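Local coordinates for protein endosialidase (Enterobacteria phage phi92, PDB 4HIZ) that probably cleaves polysialic acid, hydrolysing alpha-2,8 and alpha-2,9 linkages within the polymer as a phage endosialidase, at residues A[357-362]-A[383-388]; A[373-378]-A[444-449]; A[500-503]-A[508-511]. One frame throughout, in Å; residues are numbered along the deposited sequence. Where two conformers were deposited one is given.

Interaction 1: residues A[357-362]-A[383-388]. With CA (calcium ion), chain B.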
ATOM      1  N   GLY A 357     -32.771 -31.409   3.360  1.00 16.68           N
ATOM      2  CA  GLY A 357     -33.173 -32.419   4.325  1.00 16.18           C
ATOM      3  C   GLY A 357     -32.106 -33.450   4.652  1.00 17.12           C
ATOM      4  O   GLY A 357     -32.338 -34.313   5.483  1.00 17.63           O
ATOM      5  N   ILE A 358     -30.929 -33.347   4.029  1.00 15.13           N
ATOM      6  CA  ILE A 358     -29.864 -34.326   4.257  1.00 15.56           C
ATOM      7  C   ILE A 358     -28.655 -33.601   4.810  1.00 14.14           C
ATOM      8  O   ILE A 358     -28.280 -32.544   4.315  1.00 14.11           O
ATOM      9  CB  ILE A 358     -29.509 -35.099   2.977  1.00 18.00           C
ATOM     10  CG1 ILE A 358     -30.755 -35.865   2.508  1.00 22.94           C
ATOM     11  CG2 ILE A 358     -28.328 -36.090   3.228  1.00 16.72           C
ATOM     12  CD1 ILE A 358     -30.547 -36.687   1.305  1.00 26.55           C
ATOM     13  N   LEU A 359     -28.057 -34.152   5.855  1.00 14.08           N
ATOM     14  CA  LEU A 359     -26.877 -33.549   6.448  1.00 14.16           C
ATOM     15  C   LEU A 359     -25.687 -34.381   5.955  1.00 13.89           C
ATOM     16  O   LEU A 359     -25.657 -35.588   6.148  1.00 14.30           O
ATOM     17  CB  LEU A 359     -27.002 -33.653   7.987  1.00 15.31           C
ATOM     18  CG  LEU A 359     -25.839 -33.064   8.797  1.00 16.68           C
ATOM     19  CD1 LEU A 359     -25.635 -31.561   8.442  1.00 18.10           C
ATOM     20  CD2 LEU A 359     -26.165 -33.274  10.298  1.00 16.53           C
ATOM     21  N   TYR A 360     -24.709 -33.727   5.314  1.00 12.48           N
ATOM     22  CA  TYR A 360     -23.472 -34.388   4.854  1.00 13.05           C
ATOM     23  C   TYR A 360     -22.332 -34.000   5.759  1.00 12.45           C
ATOM     24  O   TYR A 360     -22.304 -32.892   6.294  1.00 12.42           O
ATOM     25  CB  TYR A 360     -23.154 -33.907   3.414  1.00 13.15           C
ATOM     26  CG  TYR A 360     -24.250 -34.275   2.435  1.00 12.82           C
ATOM     27  CD1 TYR A 360     -24.281 -35.546   1.846  1.00 14.22           C
ATOM     28  CD2 TYR A 360     -25.270 -33.363   2.119  1.00 12.66           C
ATOM     29  CE1 TYR A 360     -25.299 -35.914   0.958  1.00 14.20           C
ATOM     30  CE2 TYR A 360     -26.284 -33.706   1.218  1.00 14.08           C
ATOM     31  CZ  TYR A 360     -26.292 -34.983   0.650  1.00 15.13           C
ATOM     32  OH  TYR A 360     -27.287 -35.332  -0.229  1.00 16.51           O
ATOM     33  N   LEU A 361     -21.398 -34.933   5.953  1.00 12.43           N
ATOM     34  CA  LEU A 361     -20.273 -34.718   6.861  1.00 12.20           C
ATOM     35  C   LEU A 361     -19.031 -35.366   6.262  1.00 11.90           C
ATOM     36  O   LEU A 361     -19.101 -36.463   5.706  1.00 12.85           O
ATOM     37  CB  LEU A 361     -20.611 -35.355   8.238  1.00 13.07           C
ATOM     38  CG  LEU A 361     -19.521 -35.328   9.334  1.00 13.68           C
ATOM     39  CD1 LEU A 361     -20.157 -35.302  10.745  1.00 14.07           C
ATOM     40  CD2 LEU A 361     -18.562 -36.529   9.269  1.00 13.46           C
ATOM     41  N   THR A 362     -17.891 -34.678   6.344  1.00 10.95           N
ATOM     42  CA  THR A 362     -16.612 -35.356   6.051  1.00 12.12           C
ATOM     43  C   THR A 362     -15.705 -35.231   7.249  1.00 12.34           C
ATOM     44  O   THR A 362     -15.810 -34.257   8.001  1.00 13.18           O
ATOM     45  CB  THR A 362     -15.846 -34.657   4.889  1.00 13.10           C
ATOM     46  OG1 THR A 362     -15.598 -33.293   5.245  1.00 12.34           O
ATOM     47  CG2 THR A 362     -16.630 -34.722   3.604  1.00 15.55           C
ATOM     48  N   GLU A 383     -28.822 -38.320  13.924  1.00 20.34           N
ATOM     49  CA  GLU A 383     -29.053 -39.453  14.815  1.00 21.49           C
ATOM     50  C   GLU A 383     -28.498 -40.746  14.237  1.00 20.93           C
ATOM     51  O   GLU A 383     -28.011 -41.586  14.971  1.00 22.31           O
ATOM     52  CB  GLU A 383     -30.544 -39.629  15.113  1.00 25.33           C
ATOM     53  CG  GLU A 383     -31.205 -38.389  15.658  1.00 35.78           C
ATOM     54  CD  GLU A 383     -31.279 -38.378  17.153  1.00 55.92           C
ATOM     55  OE1 GLU A 383     -30.217 -38.465  17.808  1.00 60.27           O
ATOM     56  OE2 GLU A 383     -32.412 -38.300  17.673  1.00 69.41           O
ATOM     57  N   ASN A 384     -28.588 -40.906  12.917  1.00 19.56           N
ATOM     58  CA  ASN A 384     -28.066 -42.097  12.240  1.00 19.57           C
ATOM     59  C   ASN A 384     -27.383 -41.703  10.949  1.00 17.65           C
ATOM     60  O   ASN A 384     -27.870 -40.812  10.253  1.00 17.39           O
ATOM     61  CB  ASN A 384     -29.207 -43.052  11.925  1.00 21.96           C
ATOM     62  CG  ASN A 384     -29.807 -43.651  13.191  1.00 24.61           C
ATOM     63  OD1 ASN A 384     -29.233 -44.556  13.779  1.00 26.46           O
ATOM     64  ND2 ASN A 384     -30.920 -43.105  13.634  1.00 25.02           N
ATOM     65  N   TRP A 385     -26.286 -42.382  10.613  1.00 16.69           N
ATOM     66  CA  TRP A 385     -25.509 -42.007   9.450  1.00 16.87           C
ATOM     67  C   TRP A 385     -25.264 -43.209   8.550  1.00 16.92           C
ATOM     68  O   TRP A 385     -25.254 -44.359   9.029  1.00 18.85           O
ATOM     69  CB  TRP A 385     -24.159 -41.487   9.919  1.00 17.15           C
ATOM     70  CG  TRP A 385     -24.212 -40.285  10.777  1.00 17.92           C
ATOM     71  CD1 TRP A 385     -24.372 -40.254  12.141  1.00 19.25           C
ATOM     72  CD2 TRP A 385     -24.057 -38.913  10.355  1.00 17.31           C
ATOM     73  NE1 TRP A 385     -24.350 -38.946  12.589  1.00 19.07           N
ATOM     74  CE2 TRP A 385     -24.156 -38.109  11.515  1.00 18.01           C
ATOM     75  CE3 TRP A 385     -23.869 -38.291   9.103  1.00 17.14           C
ATOM     76  CZ2 TRP A 385     -24.066 -36.721  11.476  1.00 18.79           C
ATOM     77  CZ3 TRP A 385     -23.781 -36.899   9.069  1.00 17.12           C
ATOM     78  CH2 TRP A 385     -23.877 -36.130  10.249  1.00 17.40           C
ATOM     79  N   ASN A 386     -25.067 -42.932   7.259  1.00 16.08           N
ATOM     80  CA  ASN A 386     -24.533 -43.879   6.282  1.00 16.13           C
ATOM     81  C   ASN A 386     -23.112 -43.408   5.936  1.00 15.48           C
ATOM     82  O   ASN A 386     -22.908 -42.211   5.690  1.00 16.34           O
ATOM     83  CB  ASN A 386     -25.391 -43.814   5.022  1.00 18.68           C
ATOM     84  CG  ASN A 386     -26.804 -44.307   5.287  1.00 24.14           C
ATOM     85  OD1 ASN A 386     -27.787 -43.570   5.146  1.00 30.01           O
ATOM     86  ND2 ASN A 386     -26.901 -45.550   5.704  1.00 23.73           N
ATOM     87  N   TYR A 387     -22.143 -44.330   5.920  1.00 15.12           N
ATOM     88  CA  TYR A 387     -20.723 -43.984   5.828  1.00 15.28           C
ATOM     89  C   TYR A 387     -20.073 -44.522   4.575  1.00 15.54           C
ATOM     90  O   TYR A 387     -20.397 -45.648   4.126  1.00 17.00           O
ATOM     91  CB  TYR A 387     -19.973 -44.632   7.003  1.00 15.95           C
ATOM     92  CG  TYR A 387     -20.511 -44.251   8.354  1.00 17.83           C
ATOM     93  CD1 TYR A 387     -20.173 -43.032   8.932  1.00 17.88           C
ATOM     94  CD2 TYR A 387     -21.362 -45.113   9.055  1.00 18.63           C
ATOM     95  CE1 TYR A 387     -20.660 -42.668  10.194  1.00 17.85           C
ATOM     96  CE2 TYR A 387     -21.856 -44.767  10.309  1.00 19.32           C
ATOM     97  CZ  TYR A 387     -21.499 -43.543  10.876  1.00 18.96           C
ATOM     98  OH  TYR A 387     -21.993 -43.209  12.125  1.00 20.24           O
ATOM     99  N   LEU A 388     -19.109 -43.747   4.063  1.00 14.94           N
ATOM    100  CA  LEU A 388     -18.248 -44.187   2.976  1.00 14.94           C
ATOM    101  C   LEU A 388     -16.809 -43.778   3.316  1.00 14.64           C
ATOM    102  O   LEU A 388     -16.488 -42.582   3.316  1.00 15.65           O
ATOM    103  CB  LEU A 388     -18.659 -43.501   1.663  1.00 15.57           C
ATOM    104  CG  LEU A 388     -19.982 -43.932   1.008  1.00 17.06           C
ATOM    105  CD1 LEU A 388     -20.355 -42.967  -0.116  1.00 17.90           C
ATOM    106  CD2 LEU A 388     -19.851 -45.351   0.456  1.00 18.07           C
TER
HETATM  107 CA    CA B 824     -26.681 -42.443  16.931  1.00 27.42          CA
HETATM  108  O   HOH W   1     -28.191 -44.240  16.563  1.00 53.59           O
HETATM  109  O   HOH W   2     -26.760 -44.182  18.374  1.00 61.69           O
HETATM  110  O   HOH W   3     -24.511 -42.698  15.450  1.00 37.58           O
HETATM  111  O   HOH W   4     -24.677 -41.975  18.326  1.00 39.29           O
HETATM  112  O   HOH W   5     -25.886 -40.030  16.472  1.00 26.24           O
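The six-membered end of the Trp385 indole fits against Leu359 and Leu361, both on strand 358-365, and these three buried residues make up the whole contact. Leu361 makes its contact through its root, with CB 3.6 Å from Trp385 CZ3; its branch CD1 follows alongside at 3.8 Å from CH2. Leu359 touches through CD2, 3.7 Å from Trp385 CH2, with CG just behind. The leucine carbons approach the ring at a slant, although the side chain of Leu361 as a whole runs roughly perpendicular to that of Trp385. Both leucines hold CG opposite their own backbone N, which sends the branches out from the strand, while in Trp385 chi1 of -61° sets CG beside the backbone N, opposite the carbonyl carbon, and the indole lies across Ala376 of the intervening strand. At the other end of the ring, NE1 makes a weak hydrogen bond to Gly382 O.

The turn preceding Trp385 is far looser and wetter. Glu383 O binds a calcium ion at 2.5 Å, five waters take further places, and one more ligand lies outside the two segments. Water 1, itself 2.4 Å from the calcium, donates to Asn384 OD1 at 3.0 Å. Asn384 is also tied through ND2, which bonds to Asp380 OD2. The hydrated metal meets a main-chain oxygen of the turn while the indole leaves the same turn for the interior.

The CA atoms of Leu359 and Trp385 stand 9.1 Å apart because strand 374-378 runs between them, pairing with both 358-365 and 386-389. These three strands are neighbours in a four-stranded antiparallel sheet, a blade of the catalytic beta-propeller domain.

Interaction 2: residues A[373-378]-A[444-449]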
ATOM      1  N   SER A 373     -10.020 -40.187   6.229  1.00 12.34           N
ATOM      2  CA  SER A 373     -11.283 -39.455   6.027  1.00 11.62           C
ATOM      3  C   SER A 373     -12.437 -40.328   5.555  1.00 11.71           C
ATOM      4  O   SER A 373     -12.267 -41.253   4.727  1.00 11.74           O
ATOM      5  CB  SER A 373     -11.076 -38.385   4.949  1.00 12.62           C
ATOM      6  OG  SER A 373     -10.173 -37.410   5.429  1.00 12.84           O
ATOM      7  N   THR A 374     -13.629 -39.946   6.019  1.00 12.13           N
ATOM      8  CA  THR A 374     -14.882 -40.634   5.708  1.00 12.58           C
ATOM      9  C   THR A 374     -15.875 -39.581   5.261  1.00 12.12           C
ATOM     10  O   THR A 374     -15.865 -38.459   5.776  1.00 12.69           O
ATOM     11  CB  THR A 374     -15.435 -41.278   7.000  1.00 13.47           C
ATOM     12  OG1 THR A 374     -14.474 -42.211   7.497  1.00 13.58           O
ATOM     13  CG2 THR A 374     -16.747 -42.033   6.774  1.00 15.09           C
ATOM     14  N   LEU A 375     -16.708 -39.945   4.296  1.00 12.57           N
ATOM     15  CA  LEU A 375     -17.874 -39.164   3.904  1.00 13.31           C
ATOM     16  C   LEU A 375     -19.108 -39.826   4.505  1.00 13.72           C
ATOM     17  O   LEU A 375     -19.249 -41.050   4.455  1.00 15.22           O
ATOM     18  CB  LEU A 375     -18.000 -39.112   2.369  1.00 14.09           C
ATOM     19  CG  LEU A 375     -19.277 -38.503   1.759  1.00 15.43           C
ATOM     20  CD1 LEU A 375     -19.433 -37.006   2.108  1.00 14.71           C
ATOM     21  CD2 LEU A 375     -19.282 -38.692   0.228  1.00 16.79           C
ATOM     22  N   ALA A 376     -19.998 -39.039   5.087  1.00 13.18           N
ATOM     23  CA  ALA A 376     -21.191 -39.628   5.712  1.00 13.60           C
ATOM     24  C   ALA A 376     -22.406 -38.760   5.390  1.00 14.55           C
ATOM     25  O   ALA A 376     -22.257 -37.570   5.080  1.00 15.30           O
ATOM     26  CB  ALA A 376     -20.973 -39.744   7.206  1.00 15.68           C
ATOM     27  N   MET A 377     -23.611 -39.350   5.447  1.00 14.39           N
ATOM     28  CA  MET A 377     -24.818 -38.560   5.298  1.00 15.72           C
ATOM     29  C   MET A 377     -25.866 -39.046   6.284  1.00 15.31           C
ATOM     30  O   MET A 377     -25.890 -40.229   6.622  1.00 15.85           O
ATOM     31  CB  MET A 377     -25.336 -38.647   3.860  1.00 18.42           C
ATOM     32  CG  MET A 377     -25.721 -40.042   3.451  1.00 21.15           C
ATOM     33  SD  MET A 377     -27.501 -40.343   3.649  1.00 28.25           S
ATOM     34  CE  MET A 377     -27.883 -39.924   1.972  1.00 31.39           C
ATOM     35  N   SER A 378     -26.724 -38.137   6.744  1.00 14.60           N
ATOM     36  CA  SER A 378     -27.770 -38.503   7.693  1.00 14.59           C
ATOM     37  C   SER A 378     -29.051 -37.892   7.203  1.00 15.47           C
ATOM     38  O   SER A 378     -29.089 -36.706   6.882  1.00 15.39           O
ATOM     39  CB  SER A 378     -27.455 -37.957   9.084  1.00 14.77           C
ATOM     40  OG  SER A 378     -28.562 -38.152   9.969  1.00 14.98           O
ATOM     41  N   SER A 444     -26.506 -38.063  -5.313  1.00 18.33           N
ATOM     42  CA  SER A 444     -27.910 -38.334  -5.652  0.56 19.62           C
ATOM     43  C   SER A 444     -28.100 -39.841  -5.783  1.00 19.56           C
ATOM     44  O   SER A 444     -29.167 -40.395  -5.434  1.00 19.01           O
ATOM     45  CB  SER A 444     -28.328 -37.638  -6.948  0.56 22.27           C
ATOM     46  OG  SER A 444     -27.853 -38.344  -8.080  0.56 24.40           O
ATOM     47  N   SER A 445     -27.063 -40.491  -6.299  1.00 22.37           N
ATOM     48  CA  SER A 445     -26.950 -41.941  -6.321  0.52 25.24           C
ATOM     49  C   SER A 445     -25.800 -42.283  -5.396  1.00 24.03           C
ATOM     50  O   SER A 445     -24.674 -42.428  -5.856  1.00 23.27           O
ATOM     51  CB  SER A 445     -26.609 -42.442  -7.728  0.52 29.03           C
ATOM     52  OG  SER A 445     -27.608 -42.115  -8.676  0.52 31.28           O
ATOM     53  N   TRP A 446     -26.085 -42.388  -4.105  1.00 22.50           N
ATOM     54  CA  TRP A 446     -25.054 -42.599  -3.101  1.00 20.45           C
ATOM     55  C   TRP A 446     -24.228 -43.832  -3.428  1.00 21.35           C
ATOM     56  O   TRP A 446     -24.785 -44.925  -3.579  1.00 23.85           O
ATOM     57  CB  TRP A 446     -25.748 -42.794  -1.747  1.00 19.47           C
ATOM     58  CG  TRP A 446     -24.828 -42.851  -0.535  1.00 20.33           C
ATOM     59  CD1 TRP A 446     -24.508 -43.960   0.182  1.00 21.19           C
ATOM     60  CD2 TRP A 446     -24.152 -41.743   0.107  1.00 19.78           C
ATOM     61  NE1 TRP A 446     -23.679 -43.622   1.231  1.00 21.45           N
ATOM     62  CE2 TRP A 446     -23.457 -42.270   1.217  1.00 20.00           C
ATOM     63  CE3 TRP A 446     -24.094 -40.358  -0.138  1.00 19.81           C
ATOM     64  CZ2 TRP A 446     -22.680 -41.475   2.069  1.00 19.95           C
ATOM     65  CZ3 TRP A 446     -23.347 -39.565   0.710  1.00 20.27           C
ATOM     66  CH2 TRP A 446     -22.631 -40.132   1.802  1.00 20.27           C
ATOM     67  N   PRO A 447     -22.897 -43.675  -3.516  1.00 21.39           N
ATOM     68  CA  PRO A 447     -22.076 -44.800  -3.958  1.00 21.41           C
ATOM     69  C   PRO A 447     -22.099 -46.004  -3.033  1.00 21.31           C
ATOM     70  O   PRO A 447     -22.313 -45.888  -1.819  1.00 20.24           O
ATOM     71  CB  PRO A 447     -20.654 -44.236  -3.898  1.00 21.28           C
ATOM     72  CG  PRO A 447     -20.804 -42.765  -3.988  1.00 23.04           C
ATOM     73  CD  PRO A 447     -22.114 -42.435  -3.345  1.00 21.74           C
ATOM     74  N   VAL A 448     -21.803 -47.163  -3.616  1.00 22.32           N
ATOM     75  CA  VAL A 448     -21.621 -48.366  -2.824  1.00 25.08           C
ATOM     76  C   VAL A 448     -20.268 -48.302  -2.139  1.00 22.11           C
ATOM     77  O   VAL A 448     -20.112 -48.772  -1.020  1.00 21.03           O
ATOM     78  CB  VAL A 448     -21.733 -49.627  -3.693  1.00 32.28           C
ATOM     79  CG1 VAL A 448     -21.312 -50.851  -2.915  1.00 34.46           C
ATOM     80  CG2 VAL A 448     -23.166 -49.781  -4.182  1.00 35.43           C
ATOM     81  N   SER A 449     -19.305 -47.670  -2.805  1.00 20.34           N
ATOM     82  CA  SER A 449     -17.932 -47.623  -2.336  1.00 20.00           C
ATOM     83  C   SER A 449     -17.285 -46.410  -2.960  1.00 18.39           C
ATOM     84  O   SER A 449     -17.627 -46.025  -4.076  1.00 18.55           O
ATOM     85  CB  SER A 449     -17.194 -48.847  -2.852  1.00 21.45           C
ATOM     86  OG  SER A 449     -15.825 -48.758  -2.598  1.00 22.81           O
TER
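Trp446 meets Met377 in a Met-aromatic contact, with Leu375 packing beside it, and so joins two sheets of the beta-propeller: strand 374-378 belongs to one four-stranded antiparallel blade, and the loop carrying Trp446 connects strands 435-442 and 456-460 of the next sheet along the chain.

The principal interaction is CH-pi. Met377 CG stands over the six-membered ring, 3.5 Å from its centroid and only 12° off the normal, and its CB reaches the rim, 3.7 Å from Trp446 CH2. With chi1 at 62°, CG is wedged between the backbone N and carbonyl carbon, the rotation that brings it over the indole. Bends at chi2 and chi3 go with a sulfur that lies above the same face, farther out than CG, Met377 SD being 4.9 Å from the centroid and almost on the ring axis. It is a distant sulfur-aromatic interaction compared with the closely applied methylene.

Plain apolar contacts fill the end of the indole. Leu375 CG comes to 3.7 Å from Trp446 CH2 at a slant, and its CD2 branch approaches the same carbon at 4.0 Å. The main chain between the two side chains also takes part, through Ala376 C. Leu388 and Tyr360, from the two strands flanking 374-378, also touch the indole.

Trp446 leaves its backbone with CG opposite N, chi1 -172°, and points back at the strand. Its second face is covered from its own segment: Pro447 CD lies 3.8 Å above the ring plane, on the face opposite Met377 CG.

Interaction 3: residues A[500-503]-A[508-511]. With NA (sodium ion), chain C.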
ATOM      1  N   GLY A 500      16.723 -18.838  14.219  1.00 12.56           N
ATOM      2  CA  GLY A 500      17.308 -17.625  13.646  1.00 12.86           C
ATOM      3  C   GLY A 500      17.098 -16.502  14.639  1.00 13.78           C
ATOM      4  O   GLY A 500      17.076 -16.779  15.862  1.00 14.77           O
ATOM      5  N   ASP A 501      16.945 -15.254  14.158  1.00 14.17           N
ATOM      6  CA  ASP A 501      16.869 -14.142  15.091  1.00 15.18           C
ATOM      7  C   ASP A 501      15.459 -13.809  15.551  1.00 14.25           C
ATOM      8  O   ASP A 501      15.284 -12.801  16.259  1.00 14.78           O
ATOM      9  CB  ASP A 501      17.517 -12.857  14.517  1.00 17.10           C
ATOM     10  CG  ASP A 501      16.771 -12.291  13.324  1.00 19.84           C
ATOM     11  OD1 ASP A 501      15.689 -12.799  12.937  1.00 19.38           O
ATOM     12  OD2 ASP A 501      17.286 -11.287  12.777  1.00 22.14           O
ATOM     13  N   ASN A 502      14.461 -14.607  15.140  1.00 12.19           N
ATOM     14  CA  ASN A 502      13.087 -14.253  15.452  1.00 12.38           C
ATOM     15  C   ASN A 502      12.317 -15.376  16.146  1.00 13.61           C
ATOM     16  O   ASN A 502      11.174 -15.677  15.790  1.00 13.70           O
ATOM     17  CB  ASN A 502      12.350 -13.770  14.185  1.00 11.34           C
ATOM     18  CG  ASN A 502      11.103 -12.948  14.508  1.00 12.08           C
ATOM     19  OD1 ASN A 502      10.889 -12.525  15.660  1.00 12.76           O
ATOM     20  ND2 ASN A 502      10.265 -12.732  13.495  1.00 12.47           N
ATOM     21  N   SER A 503      12.941 -15.972  17.153  1.00 14.12           N
ATOM     22  CA  SER A 503      12.215 -16.965  17.957  1.00 15.48           C
ATOM     23  C   SER A 503      10.969 -16.356  18.621  1.00 14.82           C
ATOM     24  O   SER A 503      10.009 -17.089  18.919  1.00 15.30           O
ATOM     25  CB  SER A 503      13.111 -17.615  19.007  1.00 17.61           C
ATOM     26  OG  SER A 503      13.462 -16.652  19.984  1.00 20.40           O
ATOM     27  N   TYR A 508       6.584  -8.132  12.455  1.00 10.41           N
ATOM     28  CA  TYR A 508       7.122  -6.960  11.785  1.00 10.45           C
ATOM     29  C   TYR A 508       8.605  -7.056  11.530  1.00 11.02           C
ATOM     30  O   TYR A 508       9.189  -6.145  10.933  1.00 12.72           O
ATOM     31  CB  TYR A 508       6.784  -5.699  12.581  1.00 11.35           C
ATOM     32  CG  TYR A 508       7.192  -5.751  14.062  1.00 12.14           C
ATOM     33  CD1 TYR A 508       8.505  -5.510  14.463  1.00 12.16           C
ATOM     34  CD2 TYR A 508       6.239  -5.930  15.053  1.00 13.93           C
ATOM     35  CE1 TYR A 508       8.854  -5.510  15.818  1.00 13.33           C
ATOM     36  CE2 TYR A 508       6.584  -5.930  16.400  1.00 14.34           C
ATOM     37  CZ  TYR A 508       7.892  -5.704  16.771  1.00 14.71           C
ATOM     38  OH  TYR A 508       8.250  -5.682  18.101  1.00 16.80           O
ATOM     39  N   LYS A 509       9.218  -8.157  11.961  0.58 10.67           N
ATOM     40  CA  LYS A 509      10.640  -8.377  11.706  0.58 10.61           C
ATOM     41  C   LYS A 509      10.842  -9.149  10.401  0.58 11.25           C
ATOM     42  O   LYS A 509      10.197 -10.190  10.173  0.58 11.64           O
ATOM     43  CB  LYS A 509      11.231  -9.191  12.877  0.58 11.12           C
ATOM     44  CG  LYS A 509      12.735  -9.289  12.882  0.58 13.08           C
ATOM     45  CD  LYS A 509      13.237  -9.768  14.249  0.58 16.35           C
ATOM     46  CE  LYS A 509      14.752  -9.658  14.362  0.58 20.42           C
ATOM     47  NZ  LYS A 509      15.222  -9.958  15.738  0.58 22.30           N
ATOM     48  N   HIS A 510      11.758  -8.656   9.563  1.00 11.27           N
ATOM     49  CA  HIS A 510      12.039  -9.267   8.257  1.00 12.19           C
ATOM     50  C   HIS A 510      10.759  -9.444   7.438  1.00 11.56           C
ATOM     51  O   HIS A 510      10.026  -8.458   7.225  1.00 12.80           O
ATOM     52  CB  HIS A 510      12.844 -10.579   8.419  1.00 13.49           C
ATOM     53  CG  HIS A 510      14.034 -10.427   9.318  1.00 15.18           C
ATOM     54  ND1 HIS A 510      14.946  -9.400   9.164  1.00 15.65           N
ATOM     55  CD2 HIS A 510      14.438 -11.139  10.400  1.00 15.70           C
ATOM     56  CE1 HIS A 510      15.855  -9.480  10.119  1.00 16.09           C
ATOM     57  NE2 HIS A 510      15.575 -10.533  10.879  1.00 16.31           N
ATOM     58  N   ASP A 511      10.488 -10.653   6.960  1.00 11.13           N
ATOM     59  CA  ASP A 511       9.286 -10.889   6.141  1.00 11.38           C
ATOM     60  C   ASP A 511       8.084 -11.391   6.932  1.00 12.24           C
ATOM     61  O   ASP A 511       7.096 -11.872   6.350  1.00 13.16           O
ATOM     62  CB  ASP A 511       9.622 -11.873   5.021  1.00 12.29           C
ATOM     63  CG  ASP A 511      10.796 -11.363   4.166  1.00 14.54           C
ATOM     64  OD1 ASP A 511      10.626 -10.281   3.539  1.00 16.17           O
ATOM     65  OD2 ASP A 511      11.878 -12.000   4.167  1.00 15.33           O
TER
HETATM   66 NA    NA C 828      12.538  -8.362   3.269  1.00 35.92          NA
HETATM   67  O   HOH W   6      11.367 -12.806  10.843  1.00 18.54           O
HETATM   68  O   HOH W   7      13.333  -7.433   0.565  1.00 21.28           O
HETATM   69  O   HOH W   8      14.437  -9.116   4.849  1.00 40.62           O
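Asp501 and His510 meet edge to edge through a nearly flat hydrogen bond. His510 NE2 donates to Asp501 OD2 at 2.7 Å with an N-H...O angle of 167°, using the syn lone pair of the oxygen. Carboxylate and imidazole planes differ by just 3°, so the acid sits at the ring edge. Lys509, in one of its two conformers, grips the same aspartate by its backbone: NZ donates to Asp501 O at 2.9 Å from well above the carbonyl plane. In that conformer the ammonium is also in a long salt bridge with Asp501 OD2, at 3.8 Å.

Around this shell, the Lys509 chain of the same conformer is extended and runs back past Asn502, whose ND2 is 3.7 Å from Lys509 CB; Lys509 CG lies above one face of the imidazole. Asn502 ND2 bonds to Leu506 O in the intervening residues and to water 6, which also lies 2.9 Å from Lys509 O.

Farther out, the second subunit takes over: its Trp267 stacks on His510, and its Lys118 forms a salt bridge with Asp511 OD2. The other oxygen, Asp511 OD1, binds a sodium ion at 2.7 Å, with waters 7 and 8 as further ligands. Tyr508 O receives a hydrogen bond from Arg554 of the third subunit.

This loop, between strands 483-490 and 516-523 of the propeller, thus sits at a trimer interface, and Ser503, within the first segment, belongs with Ser498 and Ile499 to a glycan pocket in contact with sialic acid.

Overall arrangement
Interactions 1 and 2 meet on one propeller blade, to which interaction 2 brings a loop from the next sheet: their centres lie 8 Å apart and their segments alternate along the chain. Strand 374-378 is the strand that interaction 1 spans, and it is probably hydrogen-bonded to 386-388, Leu388 N to Leu375 O 2.7 Å. Leu388 then touches the loop of interaction 2, its CD1 being 3.4 Å from Trp446 CE2. Interaction 3 stands apart, its centre about 46 Å from either of the others and its nearest atoms about 31 Å away. It alone adjoins a glycan pocket, with the Asn502 side chain about 9 Å from a bound sialic acid, and it alone meets neighbouring subunits.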